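Local coordinates for sulfonate ABC transporter, periplasmic sulfonate-binding protein SsuA (Methylobacillus flagellatus, PDB 3UIF), which probably captures sulfonates or related sulfur compounds in the periplasm and delivers them to an ABC transporter for uptake, at residues 47-52 and 57-62; 12-15 and 20-23; 103-108 and 115-120. All coordinates share one frame; numbering follows the deposited sequence.

Contact 1: 47-52 and 57-62; sequences EWVPAA and GPVINE
Val-49 is the first residue of the strand to meet the helix: its CG1 lies 4.2 Å from CG1 of Val-59, a loose methyl-to-methyl contact. Pro-50 turns to the other face of the strand. Having no N-H costs it nothing in the pairing with strand 6-17, which uses the backbone of Val-49 and Ala-51. Ala-51 points back to the helix, and its single methyl meets two residues at once. CG1 of Val-59 sits 4.0 Å from Ala-51 CB, while CG1 and CD1 of Ile-60 both lie 3.8 Å from that carbon. Ile-60 CG1 is set there anti to its carbonyl carbon (chi1 -55°), and the extended chi2 lays the chain end alongside the methyl; the residue also rests on Ala-11 of strand 6-17. A small side chain suits position 51, where the strand is nearest the helix, and branched ones suit 59 and 60, which must span to it. The helix has a wider pi-type turn here, closed by Glu-62 N to Gly-57 O. The short axes pass 8.9 Å apart at 140°, as a helix covers a sheet in the beta-alpha-beta crossover formed by strand 44-51, helix 56-65 and parallel strand 71-75.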
loop_
_atom_site.group_PDB
_atom_site.type_symbol
_atom_site.label_atom_id
_atom_site.label_comp_id
_atom_site.label_asym_id
_atom_site.label_seq_id
_atom_site.Cartn_x
_atom_site.Cartn_y
_atom_site.Cartn_z
ATOM N N GLU A 47 15.326 8.334 13.090
ATOM C CA GLU A 47 15.397 7.124 13.878
ATOM C C GLU A 47 14.284 6.173 13.475
ATOM O O GLU A 47 13.112 6.540 13.452
ATOM C CB GLU A 47 15.282 7.454 15.352
ATOM C CG GLU A 47 16.608 7.731 16.018
ATOM C CD GLU A 47 16.453 7.870 17.515
ATOM O OE1 GLU A 47 15.509 7.237 18.056
ATOM O OE2 GLU A 47 17.269 8.604 18.139
ATOM N N TRP A 48 14.647 4.944 13.163
ATOM C CA TRP A 48 13.668 4.015 12.647
ATOM C C TRP A 48 12.997 3.288 13.759
ATOM O O TRP A 48 13.632 2.921 14.737
ATOM C CB TRP A 48 14.309 3.049 11.684
ATOM C CG TRP A 48 14.960 3.735 10.516
ATOM C CD1 TRP A 48 16.322 3.848 10.254
ATOM C CD2 TRP A 48 14.295 4.442 9.406
ATOM N NE1 TRP A 48 16.542 4.539 9.093
ATOM C CE2 TRP A 48 15.374 4.926 8.529
ATOM C CE3 TRP A 48 12.964 4.703 9.056
ATOM C CZ2 TRP A 48 15.114 5.633 7.357
ATOM C CZ3 TRP A 48 12.712 5.418 7.873
ATOM C CH2 TRP A 48 13.764 5.870 7.043
ATOM N N VAL A 49 11.685 3.124 13.633
ATOM C CA VAL A 49 10.915 2.299 14.546
ATOM C C VAL A 49 10.301 1.172 13.704
ATOM O O VAL A 49 9.174 1.274 13.241
ATOM C CB VAL A 49 9.844 3.116 15.318
ATOM C CG1 VAL A 49 9.145 2.249 16.354
ATOM C CG2 VAL A 49 10.471 4.338 15.992
ATOM N N PRO A 50 11.068 0.100 13.483
ATOM C CA PRO A 50 10.546 -1.047 12.759
ATOM C C PRO A 50 9.408 -1.728 13.537
ATOM O O PRO A 50 9.469 -1.865 14.759
ATOM C CB PRO A 50 11.761 -1.975 12.680
ATOM C CG PRO A 50 12.549 -1.642 13.903
ATOM C CD PRO A 50 12.417 -0.157 14.023
ATOM N N ALA A 51 8.373 -2.138 12.828
ATOM C CA ALA A 51 7.244 -2.794 13.455
ATOM C C ALA A 51 6.914 -4.067 12.702
ATOM O O ALA A 51 6.703 -4.034 11.494
ATOM C CB ALA A 51 6.042 -1.867 13.472
ATOM N N ALA A 52 6.878 -5.189 13.412
ATOM C CA ALA A 52 6.406 -6.438 12.817
ATOM C C ALA A 52 4.978 -6.270 12.280
ATOM O O ALA A 52 4.188 -5.421 12.739
ATOM C CB ALA A 52 6.480 -7.581 13.815
ATOM N N GLY A 57 -0.916 -1.867 15.152
ATOM C CA GLY A 57 -1.758 -1.203 16.135
ATOM C C GLY A 57 -1.026 -0.737 17.395
ATOM O O GLY A 57 -0.947 0.467 17.651
ATOM N N PRO A 58 -0.525 -1.690 18.213
ATOM C CA PRO A 58 0.110 -1.402 19.513
ATOM C C PRO A 58 1.511 -0.764 19.455
ATOM O O PRO A 58 2.041 -0.354 20.498
ATOM C CB PRO A 58 0.172 -2.771 20.194
ATOM C CG PRO A 58 0.129 -3.751 19.087
ATOM C CD PRO A 58 -0.710 -3.139 18.009
ATOM N N VAL A 59 2.098 -0.685 18.260
ATOM C CA VAL A 59 3.359 0.033 18.049
ATOM C C VAL A 59 3.154 1.287 17.172
ATOM O O VAL A 59 3.424 2.387 17.632
ATOM C CB VAL A 59 4.482 -0.897 17.510
ATOM C CG1 VAL A 59 5.720 -0.115 17.102
ATOM C CG2 VAL A 59 4.862 -1.927 18.557
ATOM N N ILE A 60 2.670 1.148 15.937
ATOM C CA ILE A 60 2.568 2.338 15.073
ATOM C C ILE A 60 1.394 3.239 15.432
ATOM O O ILE A 60 1.618 4.343 15.919
ATOM C CB ILE A 60 2.627 2.050 13.561
ATOM C CG1 ILE A 60 3.902 1.267 13.200
ATOM C CG2 ILE A 60 2.593 3.362 12.791
ATOM C CD1 ILE A 60 3.983 0.795 11.751
ATOM N N ASN A 61 0.157 2.795 15.208
ATOM C CA ASN A 61 -1.011 3.604 15.586
ATOM C C ASN A 61 -0.922 4.130 17.017
ATOM O O ASN A 61 -1.265 5.275 17.278
ATOM C CB ASN A 61 -2.312 2.830 15.389
ATOM C CG ASN A 61 -2.703 2.716 13.933
ATOM O OD1 ASN A 61 -2.022 3.240 13.063
ATOM N ND2 ASN A 61 -3.804 2.030 13.661
ATOM N N GLU A 62 -0.430 3.286 17.920
ATOM C CA GLU A 62 -0.246 3.639 19.331
ATOM C C GLU A 62 0.846 4.693 19.585
ATOM O O GLU A 62 0.655 5.610 20.404
ATOM C CB GLU A 62 0.023 2.376 20.161
ATOM C CG GLU A 62 0.468 2.625 21.593
ATOM C CD GLU A 62 -0.495 3.507 22.361
ATOM O OE1 GLU A 62 -1.691 3.539 21.982
ATOM O OE2 GLU A 62 -0.053 4.170 23.343
#

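Contact 2: 12-15 and 20-23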
loop_
_atom_site.group_PDB
_atom_site.type_symbol
_atom_site.label_atom_id
_atom_site.label_comp_id
_atom_site.label_asym_id
_atom_site.label_seq_id
_atom_site.Cartn_x
_atom_site.Cartn_y
_atom_site.Cartn_z
ATOM N N SER A 12 8.092 2.053 10.223
ATOM C CA SER A 12 7.769 1.275 9.036
ATOM C C SER A 12 7.353 -0.141 9.436
ATOM O O SER A 12 7.655 -0.605 10.549
ATOM C CB SER A 12 8.980 1.193 8.129
ATOM O OG SER A 12 9.953 0.334 8.719
ATOM N N VAL A 13 6.668 -0.831 8.529
ATOM C CA VAL A 13 6.362 -2.244 8.739
ATOM C C VAL A 13 7.584 -3.035 8.298
ATOM O O VAL A 13 8.087 -2.811 7.200
ATOM C CB VAL A 13 5.108 -2.697 7.951
ATOM C CG1 VAL A 13 4.855 -4.186 8.151
ATOM C CG2 VAL A 13 3.887 -1.894 8.382
ATOM N N ALA A 14 8.056 -3.941 9.155
ATOM C CA ALA A 14 9.312 -4.663 8.929
ATOM C C ALA A 14 9.188 -6.171 9.147
ATOM O O ALA A 14 8.400 -6.631 9.968
ATOM C CB ALA A 14 10.417 -4.092 9.807
ATOM N N THR A 15 9.987 -6.934 8.406
ATOM C CA THR A 15 9.949 -8.397 8.460
ATOM C C THR A 15 11.364 -8.943 8.269
ATOM O O THR A 15 12.037 -8.586 7.295
ATOM C CB THR A 15 9.033 -8.998 7.352
ATOM O OG1 THR A 15 7.822 -8.236 7.231
ATOM C CG2 THR A 15 8.684 -10.463 7.648
ATOM N N LYS A 20 17.871 -11.071 6.798
ATOM C CA LYS A 20 17.697 -9.677 6.362
ATOM C C LYS A 20 16.363 -9.068 6.852
ATOM O O LYS A 20 15.563 -9.761 7.491
ATOM C CB LYS A 20 17.881 -9.559 4.836
ATOM C CG LYS A 20 19.337 -9.708 4.378
ATOM C CD LYS A 20 19.444 -9.779 2.856
ATOM C CE LYS A 20 20.879 -9.971 2.379
ATOM N NZ LYS A 20 20.939 -9.984 0.885
ATOM N N THR A 21 16.144 -7.776 6.594
ATOM C CA THR A 21 14.906 -7.119 6.994
ATOM C C THR A 21 14.221 -6.502 5.776
ATOM O O THR A 21 14.776 -5.615 5.115
ATOM C CB THR A 21 15.120 -6.015 8.051
ATOM O OG1 THR A 21 15.769 -6.549 9.214
ATOM C CG2 THR A 21 13.770 -5.405 8.447
ATOM N N VAL A 22 13.019 -6.987 5.480
ATOM C CA VAL A 22 12.172 -6.398 4.452
ATOM C C VAL A 22 11.342 -5.292 5.088
ATOM O O VAL A 22 10.854 -5.428 6.223
ATOM C CB VAL A 22 11.219 -7.447 3.798
ATOM C CG1 VAL A 22 10.085 -6.790 3.007
ATOM C CG2 VAL A 22 11.996 -8.393 2.905
ATOM N N TYR A 23 11.205 -4.203 4.330
ATOM C CA TYR A 23 10.322 -3.096 4.651
ATOM C C TYR A 23 9.326 -2.945 3.502
ATOM O O TYR A 23 9.711 -3.105 2.304
ATOM C CB TYR A 23 11.135 -1.817 4.776
ATOM C CG TYR A 23 12.240 -1.878 5.800
ATOM C CD1 TYR A 23 13.513 -2.327 5.444
ATOM C CD2 TYR A 23 12.022 -1.462 7.128
ATOM C CE1 TYR A 23 14.537 -2.366 6.377
ATOM C CE2 TYR A 23 13.040 -1.492 8.070
ATOM C CZ TYR A 23 14.293 -1.944 7.683
ATOM O OH TYR A 23 15.319 -2.003 8.596
#
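A beta hairpin of strands 6-17 and 20-23 is held together here by Thr-15 and Val-22, its antiparallel hydrogen-bonded pair. Thr-15 N donates to Val-22 O at 2.8 Å, and Val-22 N returns the bond to Thr-15 O. Both residues are beta-branched, which suits extended backbone, and their side chains share one face of the sheet. Ala-14 and Tyr-23 form the neighbouring non-hydrogen-bonded pair on the other face. There the CD2-CE2 side of the ring comes up beside Ser-12 and the small Ala-14, whose CB is 4.1 Å from Tyr-23 CE2. Tyr-23 CG stands beside its own backbone N (chi1 -57°), which brings Ser-12 OG to the ring edge near CD2. Thr-21 CG2 covers one ring face, offset toward the rim, and also touches Ala-14 CB at 3.8 Å; Thr-21 OG1 is hydrogen-bonded to OD1 of Asn-16, the next residue of strand 6-17. Beyond the hairpin the ring packs on Ser-28 and Val-31 of helix 26-32. A serine in place of Tyr-23 would probably open a gap between the hairpin and that helix, leaving the methyls of Ala-14 and Thr-21 without their aromatic partner. The chemistry implies a division of labour: paired peptide groups fix the alignment of the two strands, while packing of the tyrosine side chain ties them to each other and to helix 26-32.

Contact 3: 103-108 and 115-120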
loop_
_atom_site.group_PDB
_atom_site.type_symbol
_atom_site.label_atom_id
_atom_site.label_comp_id
_atom_site.label_asym_id
_atom_site.label_seq_id
_atom_site.Cartn_x
_atom_site.Cartn_y
_atom_site.Cartn_z
ATOM N N LEU A 103 -7.754 -12.626 -8.673
ATOM C CA LEU A 103 -8.662 -13.756 -8.467
ATOM C C LEU A 103 -8.054 -14.981 -9.110
ATOM O O LEU A 103 -7.710 -14.977 -10.299
ATOM C CB LEU A 103 -10.047 -13.476 -9.045
ATOM C CG LEU A 103 -11.181 -14.466 -8.741
ATOM C CD1 LEU A 103 -11.491 -14.591 -7.254
ATOM C CD2 LEU A 103 -12.436 -14.067 -9.503
ATOM N N VAL A 104 -7.917 -16.025 -8.298
ATOM C CA VAL A 104 -7.263 -17.267 -8.672
ATOM C C VAL A 104 -8.276 -18.370 -8.515
ATOM O O VAL A 104 -8.999 -18.410 -7.524
ATOM C CB VAL A 104 -6.110 -17.592 -7.707
ATOM C CG1 VAL A 104 -5.136 -18.566 -8.336
ATOM C CG2 VAL A 104 -5.405 -16.312 -7.238
ATOM N N VAL A 105 -8.325 -19.257 -9.501
ATOM C CA VAL A 105 -9.159 -20.460 -9.458
ATOM C C VAL A 105 -8.275 -21.700 -9.632
ATOM O O VAL A 105 -7.172 -21.588 -10.159
ATOM C CB VAL A 105 -10.299 -20.441 -10.520
ATOM C CG1 VAL A 105 -11.327 -19.369 -10.187
ATOM C CG2 VAL A 105 -9.761 -20.282 -11.941
ATOM N N PRO A 106 -8.750 -22.882 -9.185
ATOM C CA PRO A 106 -7.918 -24.081 -9.372
ATOM C C PRO A 106 -7.532 -24.233 -10.834
ATOM O O PRO A 106 -8.239 -23.729 -11.714
ATOM C CB PRO A 106 -8.840 -25.223 -8.936
ATOM C CG PRO A 106 -9.754 -24.593 -7.945
ATOM C CD PRO A 106 -10.001 -23.199 -8.467
ATOM N N LYS A 107 -6.406 -24.892 -11.086
ATOM C CA LYS A 107 -5.915 -25.054 -12.457
ATOM C C LYS A 107 -7.019 -25.493 -13.444
ATOM O O LYS A 107 -7.178 -24.881 -14.500
ATOM C CB LYS A 107 -4.709 -26.014 -12.512
ATOM C CG LYS A 107 -4.117 -26.223 -13.906
ATOM C CD LYS A 107 -3.513 -24.933 -14.463
ATOM C CE LYS A 107 -3.645 -24.852 -15.980
ATOM N NZ LYS A 107 -5.067 -24.839 -16.458
ATOM N N ASN A 108 -7.782 -26.528 -13.086
ATOM C CA ASN A 108 -8.772 -27.117 -13.995
ATOM C C ASN A 108 -10.187 -26.520 -13.961
ATOM O O ASN A 108 -11.164 -27.227 -14.237
ATOM C CB ASN A 108 -8.876 -28.629 -13.738
ATOM C CG ASN A 108 -7.574 -29.361 -14.013
ATOM O OD1 ASN A 108 -7.163 -30.224 -13.229
ATOM N ND2 ASN A 108 -6.909 -29.015 -15.127
ATOM N N LYS A 115 -18.410 -13.824 -11.898
ATOM C CA LYS A 115 -19.796 -14.248 -12.106
ATOM C C LYS A 115 -19.936 -15.751 -11.903
ATOM O O LYS A 115 -20.853 -16.204 -11.220
ATOM C CB LYS A 115 -20.296 -13.840 -13.503
ATOM C CG LYS A 115 -20.504 -12.339 -13.690
ATOM C CD LYS A 115 -21.211 -11.975 -14.997
ATOM C CE LYS A 115 -20.346 -12.232 -16.229
ATOM N NZ LYS A 115 -19.122 -11.381 -16.268
ATOM N N ASP A 116 -18.992 -16.506 -12.464
ATOM C CA ASP A 116 -19.024 -17.969 -12.452
ATOM C C ASP A 116 -18.847 -18.567 -11.060
ATOM O O ASP A 116 -19.006 -19.771 -10.863
ATOM C CB ASP A 116 -17.946 -18.519 -13.387
ATOM C CG ASP A 116 -18.164 -18.114 -14.842
ATOM O OD1 ASP A 116 -19.343 -18.062 -15.276
ATOM O OD2 ASP A 116 -17.162 -17.857 -15.556
ATOM N N LEU A 117 -18.523 -17.730 -10.090
ATOM C CA LEU A 117 -18.231 -18.238 -8.766
ATOM C C LEU A 117 -19.390 -18.026 -7.822
ATOM O O LEU A 117 -19.263 -18.254 -6.612
ATOM C CB LEU A 117 -16.949 -17.604 -8.219
ATOM C CG LEU A 117 -15.711 -17.944 -9.046
ATOM C CD1 LEU A 117 -14.502 -17.197 -8.511
ATOM C CD2 LEU A 117 -15.472 -19.453 -9.078
ATOM N N LYS A 118 -20.520 -17.591 -8.380
ATOM C CA LYS A 118 -21.750 -17.424 -7.610
ATOM C C LYS A 118 -22.094 -18.706 -6.860
ATOM O O LYS A 118 -22.100 -19.789 -7.441
ATOM C CB LYS A 118 -22.908 -17.019 -8.523
ATOM C CG LYS A 118 -22.831 -15.592 -9.050
ATOM C CD LYS A 118 -24.175 -15.146 -9.602
ATOM C CE LYS A 118 -25.181 -14.961 -8.473
ATOM N NZ LYS A 118 -26.529 -14.588 -8.983
ATOM N N GLY A 119 -22.347 -18.559 -5.561
ATOM C CA GLY A 119 -22.687 -19.669 -4.683
ATOM C C GLY A 119 -21.520 -20.566 -4.329
ATOM O O GLY A 119 -21.706 -21.599 -3.689
ATOM N N LYS A 120 -20.316 -20.175 -4.740
ATOM C CA LYS A 120 -19.100 -20.956 -4.490
ATOM C C LYS A 120 -18.316 -20.461 -3.277
ATOM O O LYS A 120 -18.615 -19.400 -2.724
ATOM C CB LYS A 120 -18.193 -20.946 -5.726
ATOM C CG LYS A 120 -18.837 -21.476 -6.997
ATOM C CD LYS A 120 -18.732 -22.983 -7.118
ATOM C CE LYS A 120 -19.350 -23.466 -8.421
ATOM N NZ LYS A 120 -19.369 -24.952 -8.461
#
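Leu-103 places CG anti to its backbone N (chi1 -171°), and Leu-117 places its own CG anti to the carbonyl carbon (chi1 -63°); with these torsions the two side chains reach toward each other, tip to tip. They join strand 102-106, in the five-stranded mixed sheet of the second lobe, to the connection that leads on to strand 121-124. Strand 102-106 runs antiparallel to both its neighbours, 169-172 and 185-190, an arrangement consistent with the type II periplasmic binding protein fold. Leu-103 and Val-105, two apart on the strand, turn their side chains to the same side, whereas Val-104 between them faces Leu-162 and Leu-179 of the helices on the other. Compact, branched aliphatic groups suit such a strand, which is covered on both faces. Leu-117 ends a short 3-10 segment and is also the first residue of a type II beta turn, closed by Lys-120 N to Leu-117 O at 2.9 Å. Gly-119 takes the third position of the turn with a positive phi of 74°, a conformation easy for a residue without a side chain. Through these bends the polypeptide holds one buried leucine against the sheet and turns lysines outward; Lys-115, for example, forms a salt bridge with Glu-141. Leu-117 is backed by Ala-111 earlier in the same loop. A single methyl carries the contact: Leu-117 CD1 lies 3.9 Å from Leu-103 CD2 and, at a slant to the valine, 4.2 Å from Val-105 CG1.

Along the chain contact 2 closes before contact 1 opens, and contact 3 follows both. Contacts 1 and 2 have centres 11 Å apart and share one mixed sheet, in which strands 44-51 and 6-17 are parallel neighbours. Ser-12 and Ala-14 probably bond through their backbones to Ala-51, so the hairpin and the strand-helix unit are joined edge to edge within one sheet. Contact 3 belongs to the other sheet, its centre about 38 Å from that of contact 1 and 33 Å from that of contact 2. The three thus sample two separate lobes, between which a protein of this family would be expected to hold its ligand.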